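Local coordinates for Melibiose/raffinose/stachyose-binding protein MelE (Bacillus subtilis subsp. subtilis str. 168, PDB 4R6H), which binds melibiose, raffinose and stachyose as the solute-binding component of the ABC transporter complex MelEDC-MsmX, which imports these sugars, at residues A31-T36 against S317-E322; F92-W97 against R308-A313; E104-L109 against K132-P137. All coordinates share one frame; numbering follows the deposited sequence.

How the interactions relate
Interactions 2 and 3 share one small antiparallel sheet: strand 310-313 runs down its middle, with 91-92 along one edge and 136-137 along the other. Their centres are about 9 Å apart, and the backbone joins them directly, Leu311 O accepting from Tyr136 N at 2.9 Å and Ala313 O from Ala107 N at 2.8 Å. Interaction 1 is farther out, its centre about 18 Å from those of both others, near the surface. Leu320 makes the connection there, its CD1 packing 3.6 Å from Ala313 CB and also against Ala107. Interaction 2 is the most central of the three, where the chain passes from 303-306 to 310-313, two strands of different sheets.

Interaction 1. Residues A31-T36 against S317-E322; sequences AKKTLT and SPQLKE
The side chains of Lys33 and Gln319 run antiparallel to one another, the lysine going on to Glu322 while the glutamine heads back to the strand backbone. The Lys33 chain bends at three of its torsions after setting out with CG between the backbone N and the carbonyl carbon (chi1 68°), and its methylenes run beside the amide oxygen: Gln319 OE1 lies 3.5 Å from Lys33 CB and 3.6 Å from CE. At the far end Lys33 NZ forms a salt bridge with Glu322 OE2 at 2.7 Å. The lysine comes in roughly perpendicular to the glutamate, and the ammonium sits almost squarely above the carboxylate plane, 85° out of it, with the glutamate itself kinked at chi2. All this joins strand 33-38, which pairs in parallel with strand 64-69, to the start of helix 320-331. Gln319 occupies the N-cap position of that helix, at the end of an ST turn in which its backbone N donates to Ser317 OG at 2.8 Å. Its NE2 meets Thr34 O at 2.6 Å, but the bond is bent and weak, and the same NE2 has a second weak partner in Asp90. Asp90 also takes hydrogen bonds from Ser317 OG and Thr36 N, tying strand and turn together from a third place in the chain. Replacing Glu322 with an alanine would probably deprive the Lys33 ammonium of this anionic mate and set the end of that chain free to swing. Next to the salt bridge, the buried Leu35 brings its isobutyl end toward the helix, CD1 coming 4.2 Å from Glu322 CB. Ile64 on the neighbouring strand touches the side chains of both Leu35 and Glu322.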
ATOM      1  N   ALA A  31     -19.338  13.919  32.549  1.00 21.50           N
ATOM      2  CA  ALA A  31     -19.062  15.291  32.136  1.00 21.82           C
ATOM      3  C   ALA A  31     -18.282  15.350  30.825  1.00 20.16           C
ATOM      4  O   ALA A  31     -17.995  16.438  30.335  1.00 25.51           O
ATOM      5  CB  ALA A  31     -18.315  16.073  33.220  1.00 22.37           C
ATOM      6  N   LYS A  32     -17.990  14.192  30.247  1.00 21.90           N
ATOM      7  CA  LYS A  32     -17.312  14.154  28.937  1.00 25.37           C
ATOM      8  C   LYS A  32     -18.208  13.483  27.900  1.00 24.47           C
ATOM      9  O   LYS A  32     -19.011  12.612  28.233  1.00 28.72           O
ATOM     10  CB  LYS A  32     -15.966  13.410  29.018  1.00 30.60           C
ATOM     11  CG  LYS A  32     -14.952  14.038  29.947  1.00 28.30           C
ATOM     12  CD  LYS A  32     -13.600  13.362  29.840  1.00 31.40           C
ATOM     13  CE  LYS A  32     -12.614  13.957  30.839  1.00 31.61           C
ATOM     14  NZ  LYS A  32     -11.295  13.252  30.814  1.00 43.80           N
ATOM     15  N   LYS A  33     -18.055  13.885  26.647  1.00 26.53           N
ATOM     16  CA  LYS A  33     -18.683  13.188  25.522  1.00 29.67           C
ATOM     17  C   LYS A  33     -17.623  12.315  24.842  1.00 25.11           C
ATOM     18  O   LYS A  33     -16.441  12.644  24.867  1.00 27.88           O
ATOM     19  CB  LYS A  33     -19.264  14.201  24.552  1.00 37.99           C
ATOM     20  CG  LYS A  33     -18.210  15.016  23.827  1.00 60.70           C
ATOM     21  CD  LYS A  33     -18.633  16.455  23.694  1.00 83.28           C
ATOM     22  CE  LYS A  33     -19.711  16.601  22.642  1.00 58.26           C
ATOM     23  NZ  LYS A  33     -19.529  17.879  21.917  1.00107.69           N
ATOM     24  N   THR A  34     -18.069  11.229  24.232  1.00 25.47           N
ATOM     25  CA  THR A  34     -17.159  10.266  23.634  1.00 25.83           C
ATOM     26  C   THR A  34     -17.016  10.578  22.154  1.00 25.10           C
ATOM     27  O   THR A  34     -18.012  10.714  21.467  1.00 27.55           O
ATOM     28  CB  THR A  34     -17.701   8.847  23.781  1.00 30.09           C
ATOM     29  OG1 THR A  34     -17.648   8.470  25.172  1.00 36.20           O
ATOM     30  CG2 THR A  34     -16.865   7.872  22.980  1.00 32.11           C
ATOM     31  N   LEU A  35     -15.778  10.640  21.668  1.00 20.90           N
ATOM     32  CA  LEU A  35     -15.498  10.830  20.223  1.00 20.33           C
ATOM     33  C   LEU A  35     -14.908   9.491  19.780  1.00 20.68           C
ATOM     34  O   LEU A  35     -13.862   9.069  20.284  1.00 20.73           O
ATOM     35  CB  LEU A  35     -14.487  11.957  20.043  1.00 20.92           C
ATOM     36  CG  LEU A  35     -14.020  12.177  18.576  1.00 22.04           C
ATOM     37  CD1 LEU A  35     -15.128  12.768  17.744  1.00 24.92           C
ATOM     38  CD2 LEU A  35     -12.809  13.086  18.535  1.00 22.56           C
ATOM     39  N   THR A  36     -15.639   8.780  18.909  1.00 19.25           N
ATOM     40  CA  THR A  36     -15.236   7.446  18.528  0.50 18.85           C
ATOM     41  C   THR A  36     -14.446   7.477  17.229  1.00 19.80           C
ATOM     42  O   THR A  36     -14.862   8.108  16.250  1.00 23.70           O
ATOM     43  CB  THR A  36     -16.436   6.510  18.364  0.50 21.42           C
ATOM     44  OG1 THR A  36     -17.380   7.092  17.461  0.50 24.30           O
ATOM     45  CG2 THR A  36     -17.122   6.258  19.724  0.50 16.95           C
ATOM     46  N   SER A 317     -22.484  12.473  11.772  1.00 23.71           N
ATOM     47  CA  SER A 317     -22.120  12.378  13.172  1.00 24.96           C
ATOM     48  C   SER A 317     -22.706  13.524  13.974  1.00 27.00           C
ATOM     49  O   SER A 317     -22.581  14.669  13.576  1.00 25.63           O
ATOM     50  CB  SER A 317     -20.604  12.444  13.361  1.00 26.44           C
ATOM     51  OG  SER A 317     -20.229  12.543  14.741  1.00 25.05           O
ATOM     52  N   PRO A 318     -23.333  13.207  15.118  1.00 29.36           N
ATOM     53  CA  PRO A 318     -23.732  14.302  16.020  1.00 27.93           C
ATOM     54  C   PRO A 318     -22.535  15.079  16.559  1.00 33.98           C
ATOM     55  O   PRO A 318     -22.690  16.212  17.000  1.00 31.95           O
ATOM     56  CB  PRO A 318     -24.461  13.574  17.153  1.00 35.88           C
ATOM     57  CG  PRO A 318     -24.901  12.271  16.580  1.00 39.24           C
ATOM     58  CD  PRO A 318     -23.879  11.904  15.538  1.00 31.18           C
ATOM     59  N   GLN A 319     -21.341  14.494  16.458  1.00 26.33           N
ATOM     60  CA  GLN A 319     -20.134  15.116  16.955  1.00 27.63           C
ATOM     61  C   GLN A 319     -19.180  15.525  15.805  1.00 23.31           C
ATOM     62  O   GLN A 319     -17.961  15.570  15.995  1.00 24.95           O
ATOM     63  CB  GLN A 319     -19.477  14.153  17.943  1.00 36.31           C
ATOM     64  CG  GLN A 319     -19.930  14.434  19.373  1.00 67.51           C
ATOM     65  CD  GLN A 319     -19.919  13.222  20.273  1.00 59.61           C
ATOM     66  OE1 GLN A 319     -20.407  13.278  21.401  1.00118.59           O
ATOM     67  NE2 GLN A 319     -19.373  12.119  19.784  1.00 87.55           N
ATOM     68  N   LEU A 320     -19.757  15.865  14.664  1.00 23.72           N
ATOM     69  CA  LEU A 320     -18.990  16.248  13.479  1.00 23.82           C
ATOM     70  C   LEU A 320     -18.023  17.381  13.793  1.00 24.04           C
ATOM     71  O   LEU A 320     -16.900  17.405  13.291  1.00 22.43           O
ATOM     72  CB  LEU A 320     -19.921  16.658  12.330  1.00 23.36           C
ATOM     73  CG  LEU A 320     -19.244  17.025  11.019  1.00 23.67           C
ATOM     74  CD1 LEU A 320     -18.316  15.921  10.517  1.00 23.45           C
ATOM     75  CD2 LEU A 320     -20.236  17.437   9.913  1.00 27.58           C
ATOM     76  N   LYS A 321     -18.464  18.351  14.588  1.00 24.96           N
ATOM     77  CA  LYS A 321     -17.618  19.511  14.888  1.00 25.75           C
ATOM     78  C   LYS A 321     -16.342  19.060  15.617  1.00 22.94           C
ATOM     79  O   LYS A 321     -15.223  19.482  15.239  1.00 23.48           O
ATOM     80  CB  LYS A 321     -18.434  20.570  15.686  1.00 32.75           C
ATOM     81  CG  LYS A 321     -17.982  20.926  17.095  1.00 76.12           C
ATOM     82  CD  LYS A 321     -16.959  22.047  17.091  1.00 67.17           C
ATOM     83  CE  LYS A 321     -16.579  22.427  18.515  1.00 59.69           C
ATOM     84  NZ  LYS A 321     -15.302  23.185  18.555  1.00 58.19           N
ATOM     85  N   GLU A 322     -16.502  18.183  16.596  1.00 22.70           N
ATOM     86  CA  GLU A 322     -15.403  17.644  17.377  1.00 23.03           C
ATOM     87  C   GLU A 322     -14.499  16.754  16.508  1.00 23.22           C
ATOM     88  O   GLU A 322     -13.276  16.733  16.690  1.00 22.38           O
ATOM     89  CB  GLU A 322     -15.905  16.814  18.575  1.00 27.00           C
ATOM     90  CG  GLU A 322     -16.584  17.597  19.717  1.00 40.96           C
ATOM     91  CD  GLU A 322     -17.946  18.250  19.387  1.00101.88           C
ATOM     92  OE1 GLU A 322     -18.757  17.780  18.538  1.00 37.47           O
ATOM     93  OE2 GLU A 322     -18.240  19.269  20.047  1.00 59.73           O
TER

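Interaction 2. Residues F92-W97 against R308-A313; sequences FDTHGW and RYTLAA
Phe92 and Ala312 are the antiparallel hydrogen-bonded pair that fixes strand 91-92 to strand 310-313, the middle strand of a three-stranded sheet. Phe92 N donates to Ala312 O and Ala312 N to Phe92 O, both at 2.9 Å. Both side chains lie on the same face of the sheet, where Ala312 CB sits over the face of the Phe92 ring, 4.1 Å from its centroid, as a CH-pi contact. Thr94 CG2 closes on the same methyl.

Beyond this pair residues 93-97 leave the sheet, and side chains take over from backbone pairing. With its CG anti to the backbone N (chi1 -170°), Asp93 places OD1 to accept from Thr310 N at 2.9 Å and from His95 N at 3.0 Å. The two donors approach from opposite faces of the carboxylate; the bond to His95 makes an Asx turn and the one to Thr310 holds the turn onto the strand. Asp93 OD2 is bound elsewhere, to Thr40. The Thr310 and Thr94 side chains lie roughly perpendicular, and Thr310 OG1 donates to Thr94 OG1 at 2.7 Å, an oxygen also hydrogen-bonded to Glu307. A type I' turn from Thr94 to Trp97 then leads into helix 98-102.

Just upstream of Arg308, strand 303-306 belongs to a different, mixed sheet. A segment passing from one sheet to another in this way is consistent with an interdomain crossover of the hinge in two-lobed solute-binding proteins, here caught in an open conformation.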
ATOM      1  N   PHE A  92     -13.280   7.613  11.017  1.00 16.89           N
ATOM      2  CA  PHE A  92     -12.916   6.266  10.589  1.00 17.27           C
ATOM      3  C   PHE A  92     -11.855   6.322   9.489  1.00 16.44           C
ATOM      4  O   PHE A  92     -11.680   7.294   8.803  1.00 17.59           O
ATOM      5  CB  PHE A  92     -14.153   5.464  10.168  1.00 17.55           C
ATOM      6  CG  PHE A  92     -14.985   6.132   9.134  1.00 18.86           C
ATOM      7  CD1 PHE A  92     -15.996   7.026   9.498  1.00 18.19           C
ATOM      8  CD2 PHE A  92     -14.750   5.918   7.796  1.00 20.74           C
ATOM      9  CE1 PHE A  92     -16.726   7.672   8.517  1.00 17.22           C
ATOM     10  CE2 PHE A  92     -15.510   6.548   6.822  1.00 20.35           C
ATOM     11  CZ  PHE A  92     -16.486   7.429   7.190  1.00 20.28           C
ATOM     12  N   ASP A  93     -11.169   5.205   9.337  1.00 17.25           N
ATOM     13  CA  ASP A  93     -10.085   5.047   8.361  1.00 17.27           C
ATOM     14  C   ASP A  93     -10.653   4.470   7.068  1.00 17.22           C
ATOM     15  O   ASP A  93     -11.324   3.402   7.065  1.00 18.58           O
ATOM     16  CB  ASP A  93      -9.082   4.116   9.003  1.00 17.44           C
ATOM     17  CG  ASP A  93      -7.732   3.995   8.258  1.00 17.85           C
ATOM     18  OD1 ASP A  93      -7.602   4.474   7.122  1.00 17.67           O
ATOM     19  OD2 ASP A  93      -6.820   3.353   8.887  1.00 18.63           O
ATOM     20  N   THR A  94     -10.434   5.160   5.960  1.00 16.95           N
ATOM     21  CA  THR A  94     -10.901   4.643   4.685  1.00 16.52           C
ATOM     22  C   THR A  94      -9.917   3.674   3.997  1.00 21.59           C
ATOM     23  O   THR A  94     -10.316   2.987   3.065  1.00 19.16           O
ATOM     24  CB  THR A  94     -11.273   5.788   3.731  1.00 20.90           C
ATOM     25  OG1 THR A  94     -10.141   6.633   3.531  1.00 20.95           O
ATOM     26  CG2 THR A  94     -12.387   6.634   4.338  1.00 20.65           C
ATOM     27  N   HIS A  95      -8.661   3.664   4.435  1.00 18.99           N
ATOM     28  CA  HIS A  95      -7.601   2.737   4.025  1.00 21.38           C
ATOM     29  C   HIS A  95      -7.597   2.300   2.567  1.00 21.14           C
ATOM     30  O   HIS A  95      -7.527   1.100   2.277  1.00 23.21           O
ATOM     31  CB  HIS A  95      -7.581   1.525   4.971  1.00 19.59           C
ATOM     32  CG  HIS A  95      -8.790   0.634   4.895  1.00 22.02           C
ATOM     33  ND1 HIS A  95      -8.728  -0.649   4.382  1.00 24.08           N
ATOM     34  CD2 HIS A  95     -10.045   0.782   5.370  1.00 20.02           C
ATOM     35  CE1 HIS A  95      -9.914  -1.214   4.483  1.00 26.47           C
ATOM     36  NE2 HIS A  95     -10.728  -0.374   5.094  1.00 22.54           N
ATOM     37  N   GLY A  96      -7.664   3.269   1.672  1.00 21.50           N
ATOM     38  CA  GLY A  96      -7.587   3.023   0.216  1.00 22.69           C
ATOM     39  C   GLY A  96      -8.890   2.831  -0.504  1.00 25.84           C
ATOM     40  O   GLY A  96      -8.891   2.596  -1.709  1.00 27.45           O
ATOM     41  N   TRP A  97      -9.997   2.943   0.223  1.00 21.71           N
ATOM     42  CA  TRP A  97     -11.331   2.734  -0.314  1.00 25.13           C
ATOM     43  C   TRP A  97     -12.233   3.958  -0.126  1.00 24.62           C
ATOM     44  O   TRP A  97     -13.453   3.806  -0.138  1.00 22.76           O
ATOM     45  CB  TRP A  97     -11.969   1.515   0.363  1.00 23.10           C
ATOM     46  CG  TRP A  97     -11.264   0.212   0.151  1.00 24.75           C
ATOM     47  CD1 TRP A  97     -10.249  -0.319   0.926  1.00 32.03           C
ATOM     48  CD2 TRP A  97     -11.519  -0.729  -0.878  1.00 26.90           C
ATOM     49  NE1 TRP A  97      -9.858  -1.527   0.411  1.00 34.61           N
ATOM     50  CE2 TRP A  97     -10.615  -1.807  -0.696  1.00 32.67           C
ATOM     51  CE3 TRP A  97     -12.419  -0.771  -1.942  1.00 28.36           C
ATOM     52  CZ2 TRP A  97     -10.610  -2.933  -1.535  1.00 30.09           C
ATOM     53  CZ3 TRP A  97     -12.402  -1.884  -2.786  1.00 42.23           C
ATOM     54  CH2 TRP A  97     -11.488  -2.937  -2.574  1.00 31.87           C
ATOM     55  N   ARG A 308      -2.993   5.410   2.820  1.00 19.85           N
ATOM     56  CA  ARG A 308      -2.628   4.352   3.709  1.00 20.71           C
ATOM     57  C   ARG A 308      -3.583   4.397   4.906  1.00 21.68           C
ATOM     58  O   ARG A 308      -4.525   3.577   5.006  1.00 21.34           O
ATOM     59  CB  ARG A 308      -1.142   4.422   4.104  1.00 26.25           C
ATOM     60  CG  ARG A 308      -0.728   3.484   5.206  1.00 27.46           C
ATOM     61  CD  ARG A 308      -0.514   2.090   4.728  1.00 37.70           C
ATOM     62  NE  ARG A 308       0.320   1.376   5.696  1.00 35.58           N
ATOM     63  CZ  ARG A 308       0.360   0.054   5.812  1.00 56.09           C
ATOM     64  NH1 ARG A 308      -0.382  -0.717   5.028  1.00 57.18           N
ATOM     65  NH2 ARG A 308       1.145  -0.502   6.724  1.00 58.27           N
ATOM     66  N   TYR A 309      -3.334   5.335   5.822  1.00 18.19           N
ATOM     67  CA  TYR A 309      -4.252   5.582   6.940  1.00 16.54           C
ATOM     68  C   TYR A 309      -4.875   6.937   6.767  1.00 16.50           C
ATOM     69  O   TYR A 309      -4.190   7.926   6.548  1.00 16.94           O
ATOM     70  CB  TYR A 309      -3.513   5.522   8.278  1.00 17.92           C
ATOM     71  CG  TYR A 309      -2.762   4.258   8.522  1.00 17.63           C
ATOM     72  CD1 TYR A 309      -3.351   3.026   8.355  1.00 17.85           C
ATOM     73  CD2 TYR A 309      -1.445   4.312   8.906  1.00 19.45           C
ATOM     74  CE1 TYR A 309      -2.642   1.864   8.636  1.00 17.78           C
ATOM     75  CE2 TYR A 309      -0.734   3.173   9.165  1.00 19.94           C
ATOM     76  CZ  TYR A 309      -1.341   1.954   9.000  1.00 18.06           C
ATOM     77  OH  TYR A 309      -0.677   0.755   9.241  1.00 23.27           O
ATOM     78  N   THR A 310      -6.204   7.008   6.946  1.00 16.71           N
ATOM     79  CA  THR A 310      -6.894   8.279   6.886  1.00 15.62           C
ATOM     80  C   THR A 310      -7.827   8.482   8.069  1.00 17.92           C
ATOM     81  O   THR A 310      -8.103   7.539   8.810  1.00 16.20           O
ATOM     82  CB  THR A 310      -7.744   8.451   5.610  1.00 19.08           C
ATOM     83  OG1 THR A 310      -8.882   7.578   5.689  1.00 17.36           O
ATOM     84  CG2 THR A 310      -6.952   8.138   4.337  1.00 18.71           C
ATOM     85  N   LEU A 311      -8.231   9.725   8.245  1.00 16.57           N
ATOM     86  CA  LEU A 311      -9.306  10.115   9.158  1.00 16.15           C
ATOM     87  C   LEU A 311     -10.355  10.754   8.269  1.00 17.25           C
ATOM     88  O   LEU A 311     -10.153  11.854   7.746  1.00 17.25           O
ATOM     89  CB  LEU A 311      -8.829  11.127  10.227  1.00 15.59           C
ATOM     90  CG  LEU A 311      -8.000  10.484  11.325  1.00 18.29           C
ATOM     91  CD1 LEU A 311      -7.189  11.505  12.114  1.00 19.62           C
ATOM     92  CD2 LEU A 311      -8.882   9.676  12.303  1.00 20.60           C
ATOM     93  N   ALA A 312     -11.490  10.071   8.131  1.00 16.83           N
ATOM     94  CA  ALA A 312     -12.684  10.569   7.487  1.00 16.56           C
ATOM     95  C   ALA A 312     -13.726  10.790   8.574  1.00 18.15           C
ATOM     96  O   ALA A 312     -13.790  10.030   9.547  1.00 17.67           O
ATOM     97  CB  ALA A 312     -13.199   9.555   6.482  1.00 19.86           C
ATOM     98  N   ALA A 313     -14.500  11.860   8.458  1.00 18.63           N
ATOM     99  CA  ALA A 313     -15.558  12.162   9.435  1.00 18.19           C
ATOM    100  C   ALA A 313     -16.865  11.686   8.860  1.00 17.86           C
ATOM    101  O   ALA A 313     -17.162  11.845   7.671  1.00 19.04           O
ATOM    102  CB  ALA A 313     -15.617  13.659   9.735  1.00 18.31           C
TER

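Interaction 3. Residues E104-L109 against K132-P137; sequences EYTADL and KVYAYP
Leu109, Lys132 and Thr106 carry this contact, in which two chain segments cross at nearly a right angle. Lys132 stretches out with every side-chain torsion extended, Lys132 CG passing 3.6 Å from Asp108 CG, and ends at Thr106. There NZ donates to Thr106 O at 2.9 Å and to OG1 at 3.0 Å, the nitrogen lying above the carbonyl plane; Gly103 O is a further, weak partner. CE meanwhile rests over one face of the Tyr134 ring, offset to its rim.

At the other end Leu109 N gives a nearly straight bond (171°) to Val133 O at 2.8 Å. Its CB packs against Val133 CG1, and CD1 reaches the backbone between Ala135 and Tyr136. Asp108 OD1 accepts from Val133 N at 3.1 Å, and a water donates to both Ala107 O and Tyr134 O.

Although the Asp108 carboxylate lies against the Lys132 methylenes, the two make no salt bridge: Asp108 OD2 stays 6.0 Å from Lys132 NZ and pairs with Arg110. The ammonium is instead held by uncharged oxygens, and any pull from the aspartate, already paired with Arg110, is probably weak at that distance.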
ATOM      1  N   GLU A 104     -20.510   7.833   0.100  1.00 29.62           N
ATOM      2  CA  GLU A 104     -21.804   8.281   0.602  1.00 32.50           C
ATOM      3  C   GLU A 104     -21.851   8.642   2.086  1.00 33.29           C
ATOM      4  O   GLU A 104     -22.846   9.152   2.539  1.00 32.83           O
ATOM      5  CB  GLU A 104     -22.884   7.217   0.355  1.00 39.08           C
ATOM      6  CG  GLU A 104     -23.067   6.827  -1.106  1.00 46.54           C
ATOM      7  CD  GLU A 104     -23.226   8.026  -2.029  1.00 81.10           C
ATOM      8  OE1 GLU A 104     -23.895   9.007  -1.641  1.00 66.11           O
ATOM      9  OE2 GLU A 104     -22.674   7.987  -3.146  1.00 61.42           O
ATOM     10  N   TYR A 105     -20.795   8.374   2.840  1.00 23.99           N
ATOM     11  CA  TYR A 105     -20.820   8.600   4.291  1.00 26.03           C
ATOM     12  C   TYR A 105     -19.879   9.718   4.766  1.00 23.82           C
ATOM     13  O   TYR A 105     -19.983  10.149   5.896  1.00 22.99           O
ATOM     14  CB  TYR A 105     -20.447   7.302   5.019  1.00 24.30           C
ATOM     15  CG  TYR A 105     -21.403   6.169   4.711  1.00 24.14           C
ATOM     16  CD1 TYR A 105     -22.591   6.045   5.391  1.00 26.75           C
ATOM     17  CD2 TYR A 105     -21.110   5.255   3.706  1.00 34.74           C
ATOM     18  CE1 TYR A 105     -23.499   5.021   5.088  1.00 29.53           C
ATOM     19  CE2 TYR A 105     -22.001   4.227   3.398  1.00 30.96           C
ATOM     20  CZ  TYR A 105     -23.184   4.139   4.089  1.00 29.87           C
ATOM     21  OH  TYR A 105     -24.042   3.107   3.776  1.00 34.12           O
ATOM     22  N   THR A 106     -18.921  10.085   3.926  1.00 22.28           N
ATOM     23  CA  THR A 106     -17.861  11.006   4.343  1.00 21.39           C
ATOM     24  C   THR A 106     -18.299  12.455   4.299  1.00 24.09           C
ATOM     25  O   THR A 106     -18.992  12.895   3.347  1.00 23.11           O
ATOM     26  CB  THR A 106     -16.611  10.864   3.480  1.00 24.99           C
ATOM     27  OG1 THR A 106     -16.991  10.794   2.099  1.00 23.93           O
ATOM     28  CG2 THR A 106     -15.868   9.592   3.818  1.00 24.57           C
ATOM     29  N   ALA A 107     -17.910  13.203   5.335  1.00 20.75           N
ATOM     30  CA  ALA A 107     -18.017  14.672   5.298  1.00 20.40           C
ATOM     31  C   ALA A 107     -16.987  15.243   4.349  1.00 21.44           C
ATOM     32  O   ALA A 107     -15.833  14.819   4.345  1.00 22.16           O
ATOM     33  CB  ALA A 107     -17.804  15.246   6.680  1.00 19.78           C
ATOM     34  N   ASP A 108     -17.392  16.230   3.562  1.00 20.18           N
ATOM     35  CA  ASP A 108     -16.511  16.937   2.694  1.00 19.06           C
ATOM     36  C   ASP A 108     -15.610  17.840   3.513  1.00 19.51           C
ATOM     37  O   ASP A 108     -16.095  18.694   4.260  1.00 20.27           O
ATOM     38  CB  ASP A 108     -17.363  17.692   1.668  1.00 20.51           C
ATOM     39  CG  ASP A 108     -16.578  18.352   0.593  1.00 22.05           C
ATOM     40  OD1 ASP A 108     -15.349  18.543   0.709  1.00 19.80           O
ATOM     41  OD2 ASP A 108     -17.224  18.763  -0.415  1.00 21.11           O
ATOM     42  N   LEU A 109     -14.281  17.642   3.404  1.00 18.07           N
ATOM     43  CA  LEU A 109     -13.349  18.378   4.182  1.00 18.91           C
ATOM     44  C   LEU A 109     -12.722  19.534   3.419  1.00 21.30           C
ATOM     45  O   LEU A 109     -11.763  20.110   3.885  1.00 21.61           O
ATOM     46  CB  LEU A 109     -12.262  17.442   4.703  1.00 20.12           C
ATOM     47  CG  LEU A 109     -12.732  16.244   5.499  1.00 18.81           C
ATOM     48  CD1 LEU A 109     -11.523  15.430   5.998  1.00 18.08           C
ATOM     49  CD2 LEU A 109     -13.647  16.603   6.646  1.00 20.27           C
ATOM     50  N   LYS A 132     -14.673  17.880  -3.789  1.00 22.58           N
ATOM     51  CA  LYS A 132     -14.815  17.220  -2.476  1.00 21.56           C
ATOM     52  C   LYS A 132     -13.460  16.674  -2.005  1.00 23.73           C
ATOM     53  O   LYS A 132     -12.743  16.053  -2.775  1.00 23.85           O
ATOM     54  CB  LYS A 132     -15.820  16.089  -2.517  1.00 23.07           C
ATOM     55  CG  LYS A 132     -15.904  15.354  -1.189  1.00 25.12           C
ATOM     56  CD  LYS A 132     -17.131  14.481  -1.082  1.00 21.32           C
ATOM     57  CE  LYS A 132     -17.060  13.599   0.145  1.00 24.82           C
ATOM     58  NZ  LYS A 132     -18.352  12.975   0.497  1.00 27.68           N
ATOM     59  N   VAL A 133     -13.135  16.886  -0.733  1.00 19.86           N
ATOM     60  CA  VAL A 133     -11.991  16.228  -0.078  1.00 19.03           C
ATOM     61  C   VAL A 133     -12.635  15.181   0.850  1.00 18.89           C
ATOM     62  O   VAL A 133     -13.417  15.537   1.778  1.00 19.21           O
ATOM     63  CB  VAL A 133     -11.156  17.233   0.692  1.00 20.98           C
ATOM     64  CG1 VAL A 133     -10.026  16.528   1.460  1.00 22.09           C
ATOM     65  CG2 VAL A 133     -10.562  18.287  -0.236  1.00 22.48           C
ATOM     66  N   TYR A 134     -12.359  13.907   0.601  1.00 19.74           N
ATOM     67  CA  TYR A 134     -13.070  12.797   1.252  1.00 20.05           C
ATOM     68  C   TYR A 134     -12.548  12.451   2.649  1.00 20.20           C
ATOM     69  O   TYR A 134     -13.251  11.867   3.430  1.00 19.27           O
ATOM     70  CB  TYR A 134     -12.988  11.495   0.407  1.00 23.27           C
ATOM     71  CG  TYR A 134     -13.881  11.492  -0.831  1.00 28.20           C
ATOM     72  CD1 TYR A 134     -13.545  12.269  -1.941  1.00 39.14           C
ATOM     73  CD2 TYR A 134     -15.053  10.698  -0.897  1.00 30.14           C
ATOM     74  CE1 TYR A 134     -14.351  12.288  -3.067  1.00 40.25           C
ATOM     75  CE2 TYR A 134     -15.887  10.726  -2.039  1.00 23.06           C
ATOM     76  CZ  TYR A 134     -15.509  11.508  -3.110  1.00 38.13           C
ATOM     77  OH  TYR A 134     -16.285  11.543  -4.254  1.00 41.02           O
ATOM     78  N   ALA A 135     -11.265  12.704   2.880  1.00 17.61           N
ATOM     79  CA  ALA A 135     -10.609  12.257   4.136  1.00 18.00           C
ATOM     80  C   ALA A 135      -9.272  12.954   4.277  1.00 20.14           C
ATOM     81  O   ALA A 135      -8.718  13.458   3.302  1.00 20.34           O
ATOM     82  CB  ALA A 135     -10.380  10.776   4.104  1.00 19.92           C
ATOM     83  N   TYR A 136      -8.769  12.956   5.504  1.00 17.41           N
ATOM     84  CA  TYR A 136      -7.465  13.517   5.849  1.00 18.11           C
ATOM     85  C   TYR A 136      -6.449  12.398   5.842  1.00 17.62           C
ATOM     86  O   TYR A 136      -6.611  11.395   6.561  1.00 16.75           O
ATOM     87  CB  TYR A 136      -7.522  14.180   7.246  1.00 17.89           C
ATOM     88  CG  TYR A 136      -6.148  14.470   7.798  1.00 17.46           C
ATOM     89  CD1 TYR A 136      -5.338  15.450   7.245  1.00 19.92           C
ATOM     90  CD2 TYR A 136      -5.628  13.683   8.813  1.00 17.94           C
ATOM     91  CE1 TYR A 136      -4.064  15.659   7.727  1.00 19.55           C
ATOM     92  CE2 TYR A 136      -4.366  13.889   9.317  1.00 17.80           C
ATOM     93  CZ  TYR A 136      -3.582  14.886   8.750  1.00 19.00           C
ATOM     94  OH  TYR A 136      -2.305  15.095   9.251  1.00 18.90           O
ATOM     95  N   PRO A 137      -5.389  12.538   5.034  1.00 16.28           N
ATOM     96  CA  PRO A 137      -4.344  11.522   4.989  1.00 16.96           C
ATOM     97  C   PRO A 137      -3.310  11.659   6.096  1.00 16.66           C
ATOM     98  O   PRO A 137      -2.522  12.604   6.109  1.00 19.17           O
ATOM     99  CB  PRO A 137      -3.711  11.740   3.610  1.00 17.54           C
ATOM    100  CG  PRO A 137      -3.854  13.227   3.412  1.00 19.77           C
ATOM    101  CD  PRO A 137      -5.154  13.629   4.066  1.00 17.85           C
TER
HETATM  102  O   HOH W   1     -14.348  12.977   5.770  1.00 20.75           O